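Local structure of 3-oxoacyl-[acyl-carrier-protein] synthase, mitochondrial (Arabidopsis thaliana, 2IX4) at residues A[206-211]-A[248-253]; A[11-16]-A[61-66]; A[157-162]-A[172-177]. The protein catalyses the condensation steps of mitochondrial fatty acid synthesis, lengthening acyl chains by two carbons drawn from malonyl-ACP. All coordinates share one frame; numbering follows the deposited sequence.

Contact 1 of 3, residues A[206-211]-A[248-253]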
ATOM      1  N   THR A 206      -4.461  -0.732 -10.099  1.00 22.60           N
ATOM      2  CA  THR A 206      -4.141   0.104 -11.245  1.00 22.90           C
ATOM      3  C   THR A 206      -2.633   0.250 -11.399  1.00 23.15           C
ATOM      4  O   THR A 206      -1.892   0.178 -10.419  1.00 23.16           O
ATOM      5  CB  THR A 206      -4.831   1.493 -11.175  1.00 22.90           C
ATOM      6  OG1 THR A 206      -4.518   2.242 -12.356  1.00 22.74           O
ATOM      7  CG2 THR A 206      -4.396   2.281  -9.933  1.00 22.88           C
ATOM      8  N   GLU A 207      -2.188   0.431 -12.637  1.00 23.40           N
ATOM      9  CA  GLU A 207      -0.775   0.639 -12.920  1.00 23.87           C
ATOM     10  C   GLU A 207      -0.582   1.281 -14.279  1.00 23.86           C
ATOM     11  O   GLU A 207      -1.222   0.901 -15.259  1.00 23.97           O
ATOM     12  CB  GLU A 207       0.009  -0.672 -12.861  1.00 24.08           C
ATOM     13  CG  GLU A 207       1.499  -0.484 -12.564  1.00 24.96           C
ATOM     14  CD  GLU A 207       1.776  -0.329 -11.080  1.00 26.91           C
ATOM     15  OE1 GLU A 207       1.643  -1.330 -10.351  1.00 26.99           O
ATOM     16  OE2 GLU A 207       2.125   0.790 -10.641  1.00 27.45           O
ATOM     17  N   SER A 208       0.297   2.271 -14.320  1.00 23.98           N
ATOM     18  CA  SER A 208       0.728   2.872 -15.567  1.00 23.96           C
ATOM     19  C   SER A 208       2.208   3.141 -15.439  1.00 23.74           C
ATOM     20  O   SER A 208       2.633   4.263 -15.162  1.00 23.91           O
ATOM     21  CB  SER A 208      -0.029   4.160 -15.846  1.00 24.02           C
ATOM     22  OG  SER A 208       0.261   4.611 -17.154  1.00 25.41           O
ATOM     23  N   SER A 209       2.991   2.090 -15.627  1.00 23.55           N
ATOM     24  CA  SER A 209       4.418   2.154 -15.373  1.00 23.45           C
ATOM     25  C   SER A 209       5.243   1.790 -16.610  1.00 23.25           C
ATOM     26  O   SER A 209       6.320   1.209 -16.492  1.00 23.36           O
ATOM     27  CB  SER A 209       4.769   1.251 -14.185  1.00 23.39           C
ATOM     28  OG  SER A 209       5.905   1.744 -13.497  1.00 24.50           O
ATOM     29  N   ILE A 210       4.741   2.133 -17.797  1.00 22.97           N
ATOM     30  CA  ILE A 210       5.535   1.971 -19.018  1.00 22.67           C
ATOM     31  C   ILE A 210       6.242   3.283 -19.345  1.00 22.48           C
ATOM     32  O   ILE A 210       5.650   4.204 -19.911  1.00 22.36           O
ATOM     33  CB  ILE A 210       4.719   1.454 -20.236  1.00 22.78           C
ATOM     34  CG1 ILE A 210       3.948   0.176 -19.880  1.00 22.48           C
ATOM     35  CG2 ILE A 210       5.659   1.201 -21.428  1.00 22.53           C
ATOM     36  CD1 ILE A 210       3.001  -0.304 -20.964  1.00 22.72           C
ATOM     37  N   ASP A 211       7.514   3.350 -18.965  1.00 22.19           N
ATOM     38  CA  ASP A 211       8.340   4.536 -19.143  1.00 22.07           C
ATOM     39  C   ASP A 211       9.805   4.136 -19.050  1.00 21.82           C
ATOM     40  O   ASP A 211      10.118   3.018 -18.634  1.00 21.44           O
ATOM     41  CB  ASP A 211       8.006   5.602 -18.087  1.00 22.34           C
ATOM     42  CG  ASP A 211       8.015   5.048 -16.667  1.00 23.16           C
ATOM     43  OD1 ASP A 211       9.105   4.754 -16.128  1.00 23.82           O
ATOM     44  OD2 ASP A 211       6.922   4.915 -16.085  1.00 24.68           O
ATOM     45  N   ILE A 248       5.980  -5.925 -19.629  1.00 19.96           N
ATOM     46  CA  ILE A 248       5.279  -4.931 -18.818  1.00 20.25           C
ATOM     47  C   ILE A 248       4.008  -4.495 -19.534  1.00 20.09           C
ATOM     48  O   ILE A 248       4.029  -4.203 -20.728  1.00 20.10           O
ATOM     49  CB  ILE A 248       6.162  -3.686 -18.493  1.00 20.32           C
ATOM     50  CG1 ILE A 248       7.392  -4.083 -17.678  1.00 21.19           C
ATOM     51  CG2 ILE A 248       5.380  -2.646 -17.692  1.00 20.76           C
ATOM     52  CD1 ILE A 248       8.334  -2.926 -17.369  1.00 22.46           C
ATOM     53  N   GLY A 249       2.902  -4.486 -18.799  1.00 20.16           N
ATOM     54  CA  GLY A 249       1.630  -3.988 -19.309  1.00 20.27           C
ATOM     55  C   GLY A 249       1.103  -2.892 -18.404  1.00 20.48           C
ATOM     56  O   GLY A 249       1.714  -2.576 -17.389  1.00 20.59           O
ATOM     57  N   GLU A 250      -0.038  -2.315 -18.768  1.00 20.80           N
ATOM     58  CA  GLU A 250      -0.645  -1.246 -17.979  1.00 20.93           C
ATOM     59  C   GLU A 250      -2.167  -1.353 -18.007  1.00 20.86           C
ATOM     60  O   GLU A 250      -2.739  -1.951 -18.918  1.00 20.67           O
ATOM     61  CB  GLU A 250      -0.216   0.126 -18.517  1.00 21.07           C
ATOM     62  CG  GLU A 250      -0.623   0.363 -19.971  1.00 22.07           C
ATOM     63  CD  GLU A 250      -0.451   1.797 -20.428  1.00 24.33           C
ATOM     64  OE1 GLU A 250      -0.227   2.688 -19.579  1.00 26.37           O
ATOM     65  OE2 GLU A 250      -0.546   2.035 -21.650  1.00 24.74           O
ATOM     66  N   GLY A 251      -2.813  -0.766 -17.005  1.00 20.92           N
ATOM     67  CA  GLY A 251      -4.273  -0.674 -16.987  1.00 21.13           C
ATOM     68  C   GLY A 251      -4.834  -0.735 -15.586  1.00 21.16           C
ATOM     69  O   GLY A 251      -4.125  -0.489 -14.609  1.00 21.30           O
ATOM     70  N   SER A 252      -6.115  -1.070 -15.490  1.00 21.39           N
ATOM     71  CA  SER A 252      -6.796  -1.144 -14.204  1.00 21.63           C
ATOM     72  C   SER A 252      -7.931  -2.150 -14.243  1.00 21.44           C
ATOM     73  O   SER A 252      -8.591  -2.320 -15.269  1.00 21.27           O
ATOM     74  CB  SER A 252      -7.351   0.231 -13.806  1.00 21.77           C
ATOM     75  OG  SER A 252      -7.950   0.191 -12.518  1.00 22.54           O
ATOM     76  N   GLY A 253      -8.143  -2.808 -13.111  1.00 21.23           N
ATOM     77  CA  GLY A 253      -9.312  -3.646 -12.901  1.00 20.95           C
ATOM     78  C   GLY A 253      -9.977  -3.210 -11.613  1.00 20.74           C
ATOM     79  O   GLY A 253      -9.319  -3.065 -10.583  1.00 20.75           O
TER
HETATM   80  O   HOH W   1       2.478  -0.640 -15.845  1.00 30.70           O

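Contact 2 of 3, residues A[11-16]-A[61-66]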
ATOM      1  N   VAL A  11      -9.850  -1.343 -17.769  1.00 21.56           N
ATOM      2  CA  VAL A  11      -9.199  -0.756 -18.936  1.00 21.67           C
ATOM      3  C   VAL A  11      -7.853  -1.461 -19.088  1.00 21.61           C
ATOM      4  O   VAL A  11      -7.015  -1.420 -18.185  1.00 21.46           O
ATOM      5  CB  VAL A  11      -9.087   0.806 -18.840  1.00 21.90           C
ATOM      6  CG1 VAL A  11      -8.478   1.261 -17.515  1.00 22.50           C
ATOM      7  CG2 VAL A  11      -8.323   1.384 -20.024  1.00 21.95           C
ATOM      8  N   THR A  12      -7.677  -2.149 -20.214  1.00 21.43           N
ATOM      9  CA  THR A  12      -6.530  -3.048 -20.412  1.00 21.32           C
ATOM     10  C   THR A  12      -5.903  -2.838 -21.794  1.00 21.24           C
ATOM     11  O   THR A  12      -6.462  -2.104 -22.616  1.00 21.27           O
ATOM     12  CB  THR A  12      -6.943  -4.543 -20.275  1.00 21.32           C
ATOM     13  OG1 THR A  12      -7.762  -4.925 -21.389  1.00 21.81           O
ATOM     14  CG2 THR A  12      -7.691  -4.807 -18.970  1.00 20.86           C
ATOM     15  N   PRO A  13      -4.743  -3.479 -22.059  1.00 21.25           N
ATOM     16  CA  PRO A  13      -4.180  -3.483 -23.414  1.00 21.31           C
ATOM     17  C   PRO A  13      -5.053  -4.168 -24.476  1.00 21.56           C
ATOM     18  O   PRO A  13      -4.740  -4.086 -25.666  1.00 21.67           O
ATOM     19  CB  PRO A  13      -2.857  -4.238 -23.237  1.00 21.10           C
ATOM     20  CG  PRO A  13      -2.530  -4.077 -21.785  1.00 21.00           C
ATOM     21  CD  PRO A  13      -3.854  -4.186 -21.117  1.00 21.04           C
ATOM     22  N   LEU A  14      -6.123  -4.836 -24.049  1.00 21.85           N
ATOM     23  CA  LEU A  14      -7.104  -5.410 -24.969  1.00 22.10           C
ATOM     24  C   LEU A  14      -8.322  -4.504 -25.134  1.00 22.53           C
ATOM     25  O   LEU A  14      -9.312  -4.892 -25.763  1.00 22.66           O
ATOM     26  CB  LEU A  14      -7.543  -6.805 -24.508  1.00 22.16           C
ATOM     27  CG  LEU A  14      -6.466  -7.887 -24.343  1.00 21.89           C
ATOM     28  CD1 LEU A  14      -7.075  -9.152 -23.755  1.00 21.67           C
ATOM     29  CD2 LEU A  14      -5.766  -8.186 -25.667  1.00 21.41           C
ATOM     30  N   GLY A  15      -8.251  -3.305 -24.558  1.00 22.69           N
ATOM     31  CA  GLY A  15      -9.300  -2.304 -24.734  1.00 22.99           C
ATOM     32  C   GLY A  15      -9.846  -1.715 -23.448  1.00 23.14           C
ATOM     33  O   GLY A  15      -9.604  -2.231 -22.355  1.00 22.87           O
ATOM     34  N   ARG A  16     -10.579  -0.616 -23.590  1.00 23.26           N
ATOM     35  CA  ARG A  16     -11.273  -0.009 -22.469  1.00 23.85           C
ATOM     36  C   ARG A  16     -12.660  -0.629 -22.372  1.00 24.12           C
ATOM     37  O   ARG A  16     -13.408  -0.647 -23.352  1.00 23.97           O
ATOM     38  CB  ARG A  16     -11.351   1.513 -22.652  1.00 24.00           C
ATOM     39  CG  ARG A  16     -12.056   2.272 -21.526  1.00 24.53           C
ATOM     40  CD  ARG A  16     -13.511   2.546 -21.865  1.00 25.48           C
ATOM     41  NE  ARG A  16     -13.627   3.263 -23.132  1.00 26.76           N
ATOM     42  CZ  ARG A  16     -14.755   3.413 -23.820  1.00 27.12           C
ATOM     43  NH1 ARG A  16     -15.895   2.900 -23.369  1.00 28.31           N
ATOM     44  NH2 ARG A  16     -14.740   4.082 -24.961  1.00 27.44           N
ATOM     45  N   VAL A  61       9.465  -4.270 -25.809  1.00 18.87           N
ATOM     46  CA  VAL A  61       8.066  -4.667 -26.013  1.00 18.54           C
ATOM     47  C   VAL A  61       7.247  -4.320 -24.773  1.00 18.65           C
ATOM     48  O   VAL A  61       7.765  -4.336 -23.655  1.00 18.66           O
ATOM     49  CB  VAL A  61       7.908  -6.189 -26.358  1.00 18.55           C
ATOM     50  CG1 VAL A  61       8.544  -6.519 -27.709  1.00 18.17           C
ATOM     51  CG2 VAL A  61       8.490  -7.086 -25.255  1.00 18.50           C
ATOM     52  N   ALA A  62       5.972  -3.991 -24.977  1.00 18.57           N
ATOM     53  CA  ALA A  62       5.074  -3.666 -23.871  1.00 18.62           C
ATOM     54  C   ALA A  62       3.619  -3.761 -24.314  1.00 18.87           C
ATOM     55  O   ALA A  62       3.328  -3.749 -25.512  1.00 18.95           O
ATOM     56  CB  ALA A  62       5.384  -2.273 -23.311  1.00 18.54           C
ATOM     57  N   ALA A  63       2.714  -3.861 -23.344  1.00 19.04           N
ATOM     58  CA  ALA A  63       1.284  -3.944 -23.624  1.00 19.36           C
ATOM     59  C   ALA A  63       0.586  -2.664 -23.193  1.00 19.42           C
ATOM     60  O   ALA A  63       0.540  -2.348 -22.006  1.00 19.37           O
ATOM     61  CB  ALA A  63       0.687  -5.138 -22.924  1.00 19.45           C
ATOM     62  N   PHE A  64       0.030  -1.946 -24.166  1.00 19.85           N
ATOM     63  CA  PHE A  64      -0.477  -0.592 -23.954  1.00 20.04           C
ATOM     64  C   PHE A  64      -1.996  -0.503 -23.978  1.00 20.24           C
ATOM     65  O   PHE A  64      -2.652  -1.129 -24.811  1.00 20.29           O
ATOM     66  CB  PHE A  64       0.060   0.352 -25.039  1.00 20.18           C
ATOM     67  CG  PHE A  64       1.548   0.559 -24.997  1.00 20.27           C
ATOM     68  CD1 PHE A  64       2.399  -0.274 -25.716  1.00 20.21           C
ATOM     69  CD2 PHE A  64       2.095   1.603 -24.260  1.00 20.41           C
ATOM     70  CE1 PHE A  64       3.780  -0.083 -25.691  1.00 20.24           C
ATOM     71  CE2 PHE A  64       3.472   1.805 -24.230  1.00 20.71           C
ATOM     72  CZ  PHE A  64       4.316   0.954 -24.945  1.00 20.63           C
ATOM     73  N   VAL A  65      -2.543   0.307 -23.079  1.00 20.37           N
ATOM     74  CA  VAL A  65      -3.945   0.703 -23.153  1.00 20.54           C
ATOM     75  C   VAL A  65      -4.143   1.554 -24.415  1.00 20.72           C
ATOM     76  O   VAL A  65      -3.396   2.507 -24.634  1.00 20.48           O
ATOM     77  CB  VAL A  65      -4.360   1.513 -21.900  1.00 20.50           C
ATOM     78  CG1 VAL A  65      -5.690   2.232 -22.126  1.00 20.25           C
ATOM     79  CG2 VAL A  65      -4.421   0.610 -20.671  1.00 20.52           C
ATOM     80  N   PRO A  66      -5.139   1.201 -25.255  1.00 21.13           N
ATOM     81  CA  PRO A  66      -5.451   2.038 -26.415  1.00 21.35           C
ATOM     82  C   PRO A  66      -6.177   3.329 -26.027  1.00 21.53           C
ATOM     83  O   PRO A  66      -7.236   3.285 -25.390  1.00 21.60           O
ATOM     84  CB  PRO A  66      -6.354   1.140 -27.268  1.00 21.29           C
ATOM     85  CG  PRO A  66      -6.995   0.223 -26.305  1.00 21.47           C
ATOM     86  CD  PRO A  66      -6.008   0.010 -25.185  1.00 21.18           C
TER

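Contact 3 of 3, residues A[157-162]-A[172-177]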
ATOM      1  N   MET A 157      -3.604   7.229  -4.019  1.00 24.11           N
ATOM      2  CA  MET A 157      -4.434   8.329  -4.511  1.00 24.26           C
ATOM      3  C   MET A 157      -5.585   7.937  -5.440  1.00 24.05           C
ATOM      4  O   MET A 157      -6.529   8.715  -5.612  1.00 24.20           O
ATOM      5  CB  MET A 157      -3.573   9.447  -5.108  1.00 24.41           C
ATOM      6  CG  MET A 157      -2.812  10.256  -4.053  1.00 24.94           C
ATOM      7  SD  MET A 157      -3.838  10.986  -2.748  1.00 26.61           S
ATOM      8  CE  MET A 157      -4.754  12.213  -3.678  1.00 26.03           C
ATOM      9  N   ALA A 158      -5.511   6.751  -6.039  1.00 23.79           N
ATOM     10  CA  ALA A 158      -6.618   6.252  -6.861  1.00 23.72           C
ATOM     11  C   ALA A 158      -7.892   6.093  -6.023  1.00 23.58           C
ATOM     12  O   ALA A 158      -8.974   6.500  -6.449  1.00 23.40           O
ATOM     13  CB  ALA A 158      -6.245   4.945  -7.552  1.00 23.90           C
ATOM     14  N   SER A 159      -7.746   5.521  -4.825  1.00 23.23           N
ATOM     15  CA  SER A 159      -8.837   5.436  -3.847  1.00 23.06           C
ATOM     16  C   SER A 159      -9.376   6.806  -3.460  1.00 22.82           C
ATOM     17  O   SER A 159     -10.589   6.986  -3.344  1.00 23.06           O
ATOM     18  CB  SER A 159      -8.380   4.708  -2.581  1.00 23.02           C
ATOM     19  OG  SER A 159      -8.096   3.353  -2.849  1.00 23.61           O
ATOM     20  N   GLY A 160      -8.469   7.762  -3.251  1.00 22.45           N
ATOM     21  CA  GLY A 160      -8.835   9.132  -2.907  1.00 21.96           C
ATOM     22  C   GLY A 160      -9.698   9.791  -3.967  1.00 21.82           C
ATOM     23  O   GLY A 160     -10.733  10.382  -3.651  1.00 21.57           O
ATOM     24  N   HIS A 161      -9.277   9.676  -5.225  1.00 21.63           N
ATOM     25  CA  HIS A 161      -9.999  10.294  -6.344  1.00 21.81           C
ATOM     26  C   HIS A 161     -11.346   9.632  -6.628  1.00 21.76           C
ATOM     27  O   HIS A 161     -12.306  10.313  -6.988  1.00 21.85           O
ATOM     28  CB  HIS A 161      -9.132  10.304  -7.599  1.00 21.90           C
ATOM     29  CG  HIS A 161      -8.037  11.322  -7.562  1.00 22.07           C
ATOM     30  ND1 HIS A 161      -8.136  12.542  -8.195  1.00 22.39           N
ATOM     31  CD2 HIS A 161      -6.826  11.309  -6.958  1.00 21.22           C
ATOM     32  CE1 HIS A 161      -7.028  13.231  -7.991  1.00 22.47           C
ATOM     33  NE2 HIS A 161      -6.217  12.506  -7.241  1.00 21.69           N
ATOM     34  N   VAL A 162     -11.409   8.312  -6.472  1.00 21.83           N
ATOM     35  CA  VAL A 162     -12.664   7.571  -6.635  1.00 22.13           C
ATOM     36  C   VAL A 162     -13.671   7.955  -5.543  1.00 22.33           C
ATOM     37  O   VAL A 162     -14.812   8.310  -5.847  1.00 22.17           O
ATOM     38  CB  VAL A 162     -12.432   6.028  -6.699  1.00 22.07           C
ATOM     39  CG1 VAL A 162     -13.758   5.263  -6.695  1.00 22.04           C
ATOM     40  CG2 VAL A 162     -11.624   5.663  -7.943  1.00 22.18           C
ATOM     41  N   ASN A 172     -11.422   4.228   3.265  1.00 21.40           N
ATOM     42  CA  ASN A 172     -10.610   4.725   2.159  1.00 21.64           C
ATOM     43  C   ASN A 172      -9.235   4.085   2.322  1.00 21.69           C
ATOM     44  O   ASN A 172      -8.465   4.467   3.204  1.00 21.85           O
ATOM     45  CB  ASN A 172     -10.538   6.260   2.217  1.00 21.92           C
ATOM     46  CG  ASN A 172      -9.717   6.879   1.083  1.00 22.67           C
ATOM     47  OD1 ASN A 172      -8.886   6.225   0.456  1.00 23.91           O
ATOM     48  ND2 ASN A 172      -9.941   8.165   0.838  1.00 23.39           N
ATOM     49  N   HIS A 173      -8.942   3.111   1.463  1.00 21.64           N
ATOM     50  CA  HIS A 173      -7.878   2.139   1.712  1.00 21.60           C
ATOM     51  C   HIS A 173      -7.073   1.830   0.447  1.00 21.58           C
ATOM     52  O   HIS A 173      -7.511   2.099  -0.675  1.00 21.48           O
ATOM     53  CB  HIS A 173      -8.517   0.862   2.280  1.00 21.50           C
ATOM     54  CG  HIS A 173      -7.539  -0.202   2.678  1.00 21.85           C
ATOM     55  ND1 HIS A 173      -7.312  -1.326   1.913  1.00 22.17           N
ATOM     56  CD2 HIS A 173      -6.756  -0.330   3.775  1.00 21.71           C
ATOM     57  CE1 HIS A 173      -6.419  -2.094   2.514  1.00 21.66           C
ATOM     58  NE2 HIS A 173      -6.067  -1.513   3.645  1.00 21.36           N
ATOM     59  N   ALA A 174      -5.876   1.288   0.639  1.00 21.62           N
ATOM     60  CA  ALA A 174      -5.114   0.707  -0.449  1.00 21.78           C
ATOM     61  C   ALA A 174      -4.156  -0.302   0.141  1.00 22.21           C
ATOM     62  O   ALA A 174      -3.465  -0.012   1.118  1.00 21.89           O
ATOM     63  CB  ALA A 174      -4.359   1.776  -1.227  1.00 21.82           C
ATOM     64  N   ALA A 175      -4.152  -1.500  -0.431  1.00 22.80           N
ATOM     65  CA  ALA A 175      -3.121  -2.480  -0.135  1.00 23.42           C
ATOM     66  C   ALA A 175      -2.107  -2.387  -1.261  1.00 23.68           C
ATOM     67  O   ALA A 175      -2.483  -2.326  -2.429  1.00 24.12           O
ATOM     68  CB  ALA A 175      -3.710  -3.871  -0.054  1.00 23.43           C
ATOM     69  N   VAL A 176      -0.827  -2.338  -0.913  1.00 24.04           N
ATOM     70  CA  VAL A 176       0.222  -2.288  -1.926  1.00 24.24           C
ATOM     71  C   VAL A 176       1.229  -3.387  -1.644  1.00 24.24           C
ATOM     72  O   VAL A 176       1.936  -3.357  -0.638  1.00 24.66           O
ATOM     73  CB  VAL A 176       0.905  -0.902  -2.016  1.00 24.44           C
ATOM     74  CG1 VAL A 176       1.971  -0.907  -3.097  1.00 24.68           C
ATOM     75  CG2 VAL A 176      -0.127   0.182  -2.316  1.00 24.65           C
ATOM     76  N   THR A 177       1.261  -4.368  -2.541  1.00 24.15           N
ATOM     77  CA  THR A 177       2.010  -5.602  -2.343  1.00 24.02           C
ATOM     78  C   THR A 177       2.657  -6.027  -3.660  1.00 23.97           C
ATOM     79  O   THR A 177       2.608  -7.202  -4.036  1.00 24.01           O
ATOM     80  CB  THR A 177       1.089  -6.733  -1.830  1.00 23.77           C
ATOM     81  OG1 THR A 177      -0.101  -6.771  -2.625  1.00 24.02           O
ATOM     82  CG2 THR A 177       0.696  -6.508  -0.373  1.00 23.79           C
TER

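Contact 1 of 3, residues A[206-211]-A[248-253]
Glu207 and Gly251 form an antiparallel hydrogen-bonded pair, with 2.9 Å both from Glu207 N to Gly251 O and from Gly251 N to Glu207 O. Past it the chains part, and a water bridges them, donating to Gly249 O and accepting from Ser209 N.

Among the polar side chains, Thr206 and Ser252 share a sheet face, Thr206 CB 3.6 Å from Ser252 OG; Ser252 OG is hydrogen-bonded to Gly205 O and Thr206 OG1 to Phe88 O. Glu250 starts with CG wedged between its backbone N and carbonyl carbon (chi1 60°), then runs out extended beside Ser208; its OE1 hydrogen-bonds to Tyr91 OH and OE2 to Val65 N.

Where the two chains have separated, packing is apolar: Ile210 lies across the Glu250 chain at about a right angle, its CD1 3.8 Å from Glu250 CG, while its CG1 meets Ile248 CG2 at 3.8 Å. An alanine in place of Glu250, lacking CG and the carboxylate, would probably leave Tyr91 OH and Val65 N without their partner and Ile210 CD1 less packed.

On the other face, Glu207 turns its carboxylate, gripped by Gly362 N and Ile124 N, to the hexanoic acid pocket, where this strand pair of the thiolase-like fold ends.

Contact 2 of 3, residues A[11-16]-A[61-66]
Pro13, the second residue of a type I turn from Thr12 to Gly15, brings its CA to 4.2 Å from that of Val65, and the two segments meet without a hydrogen bond between them. The closest backbone approach is a CA-H...O contact, Pro13 CA to Phe64 O at 3.1 Å, with an angle of 137° at the hydrogen. The proline ring rests on Ala63, its CG 3.6 Å from Ala63 CB.

The turn is the tip of a tight beta hairpin joining strands 3-12 and 15-16, closed by reciprocal backbone bonds between Thr12 and Gly15. Within it Thr12 OG1 accepts from Leu14 N, an ST turn, and is also hydrogen-bonded to Thr21 OG1.

One flank of the hairpin is packed tightly: Val11 CG2 and Val65 CG1 stand only 3.5 Å apart, closer than usual for methyls, the side chains crossing at about a right angle. Val65 CG1 reaches there by lying anti to the backbone N (chi1 165°), and both valines touch Tyr91 of helix 87-102. Pro66 lies over the turn's closing pair, its CD 3.4 Å from Thr12 O and its CG 3.8 Å from Gly15 CA. Phe64, whose CB points away from the hairpin, makes a cation-pi contact with Arg33.

Contact 3 of 3, residues A[157-162]-A[172-177]
Ser159 is the first residue in the 157-162 segment of helix 157-166 to touch the 172-177 segment, and it carries most of the contact. Its CB points toward the 172-177 segment, and OG, anti to the carbonyl carbon (chi1 -66°), donates to His173 O over 2.6 Å. The C=O...donor angle of 162° makes this a nearly head-on approach to the carbonyl. The same hydroxyl accepts from Ile120 N, so one oxygen ties the helix to two parallel neighbours of the sheet, strands 116-122 and 172-173. Ser159 CB also lies 3.4 Å from Asn172 OD1.

Gly160 follows, its CA 4.0 Å from Asn172 ND2. The Asn172 amide is carried alongside the helix because CG is anti to the backbone N (chi1 -179°), and its ND2 makes a weak hydrogen bond to Gly420 O of the second subunit. The CB of His173 points away from the helix, and its ring bonds through NE2 to Asp188 of the second subunit and through ND1 to Ser119 OG.

The chemistry is that of a buried hydroxyl acting as donor and acceptor at once: two main-chain groups are satisfied by one small side chain, and the helix is fixed against a strand that itself borders the dimer interface.

Along the chain the contacts come in series: contact 2 closes first, then contact 3, then contact 1, and all three reach the same mixed sheet. Contacts 1 and 2 are close neighbours, their centres 8 Å apart: strand 251-259 pairs with strand 3-12, where Ser252 N probably bonds to Val11 O, and a separate probable hydrogen bond, Ile248 O to Ala63 N, ties the neighbouring segments. Contact 3 lies about 15 Å between centres from contact 1, which it meets through Thr206 CG2 and Ala158 CB, and about 22 Å from contact 2 without touching it. Helix 87-102 packs on all three. Together they run from the acyl pocket, at Glu207, to the subunit boundary, at the 172-177 segment.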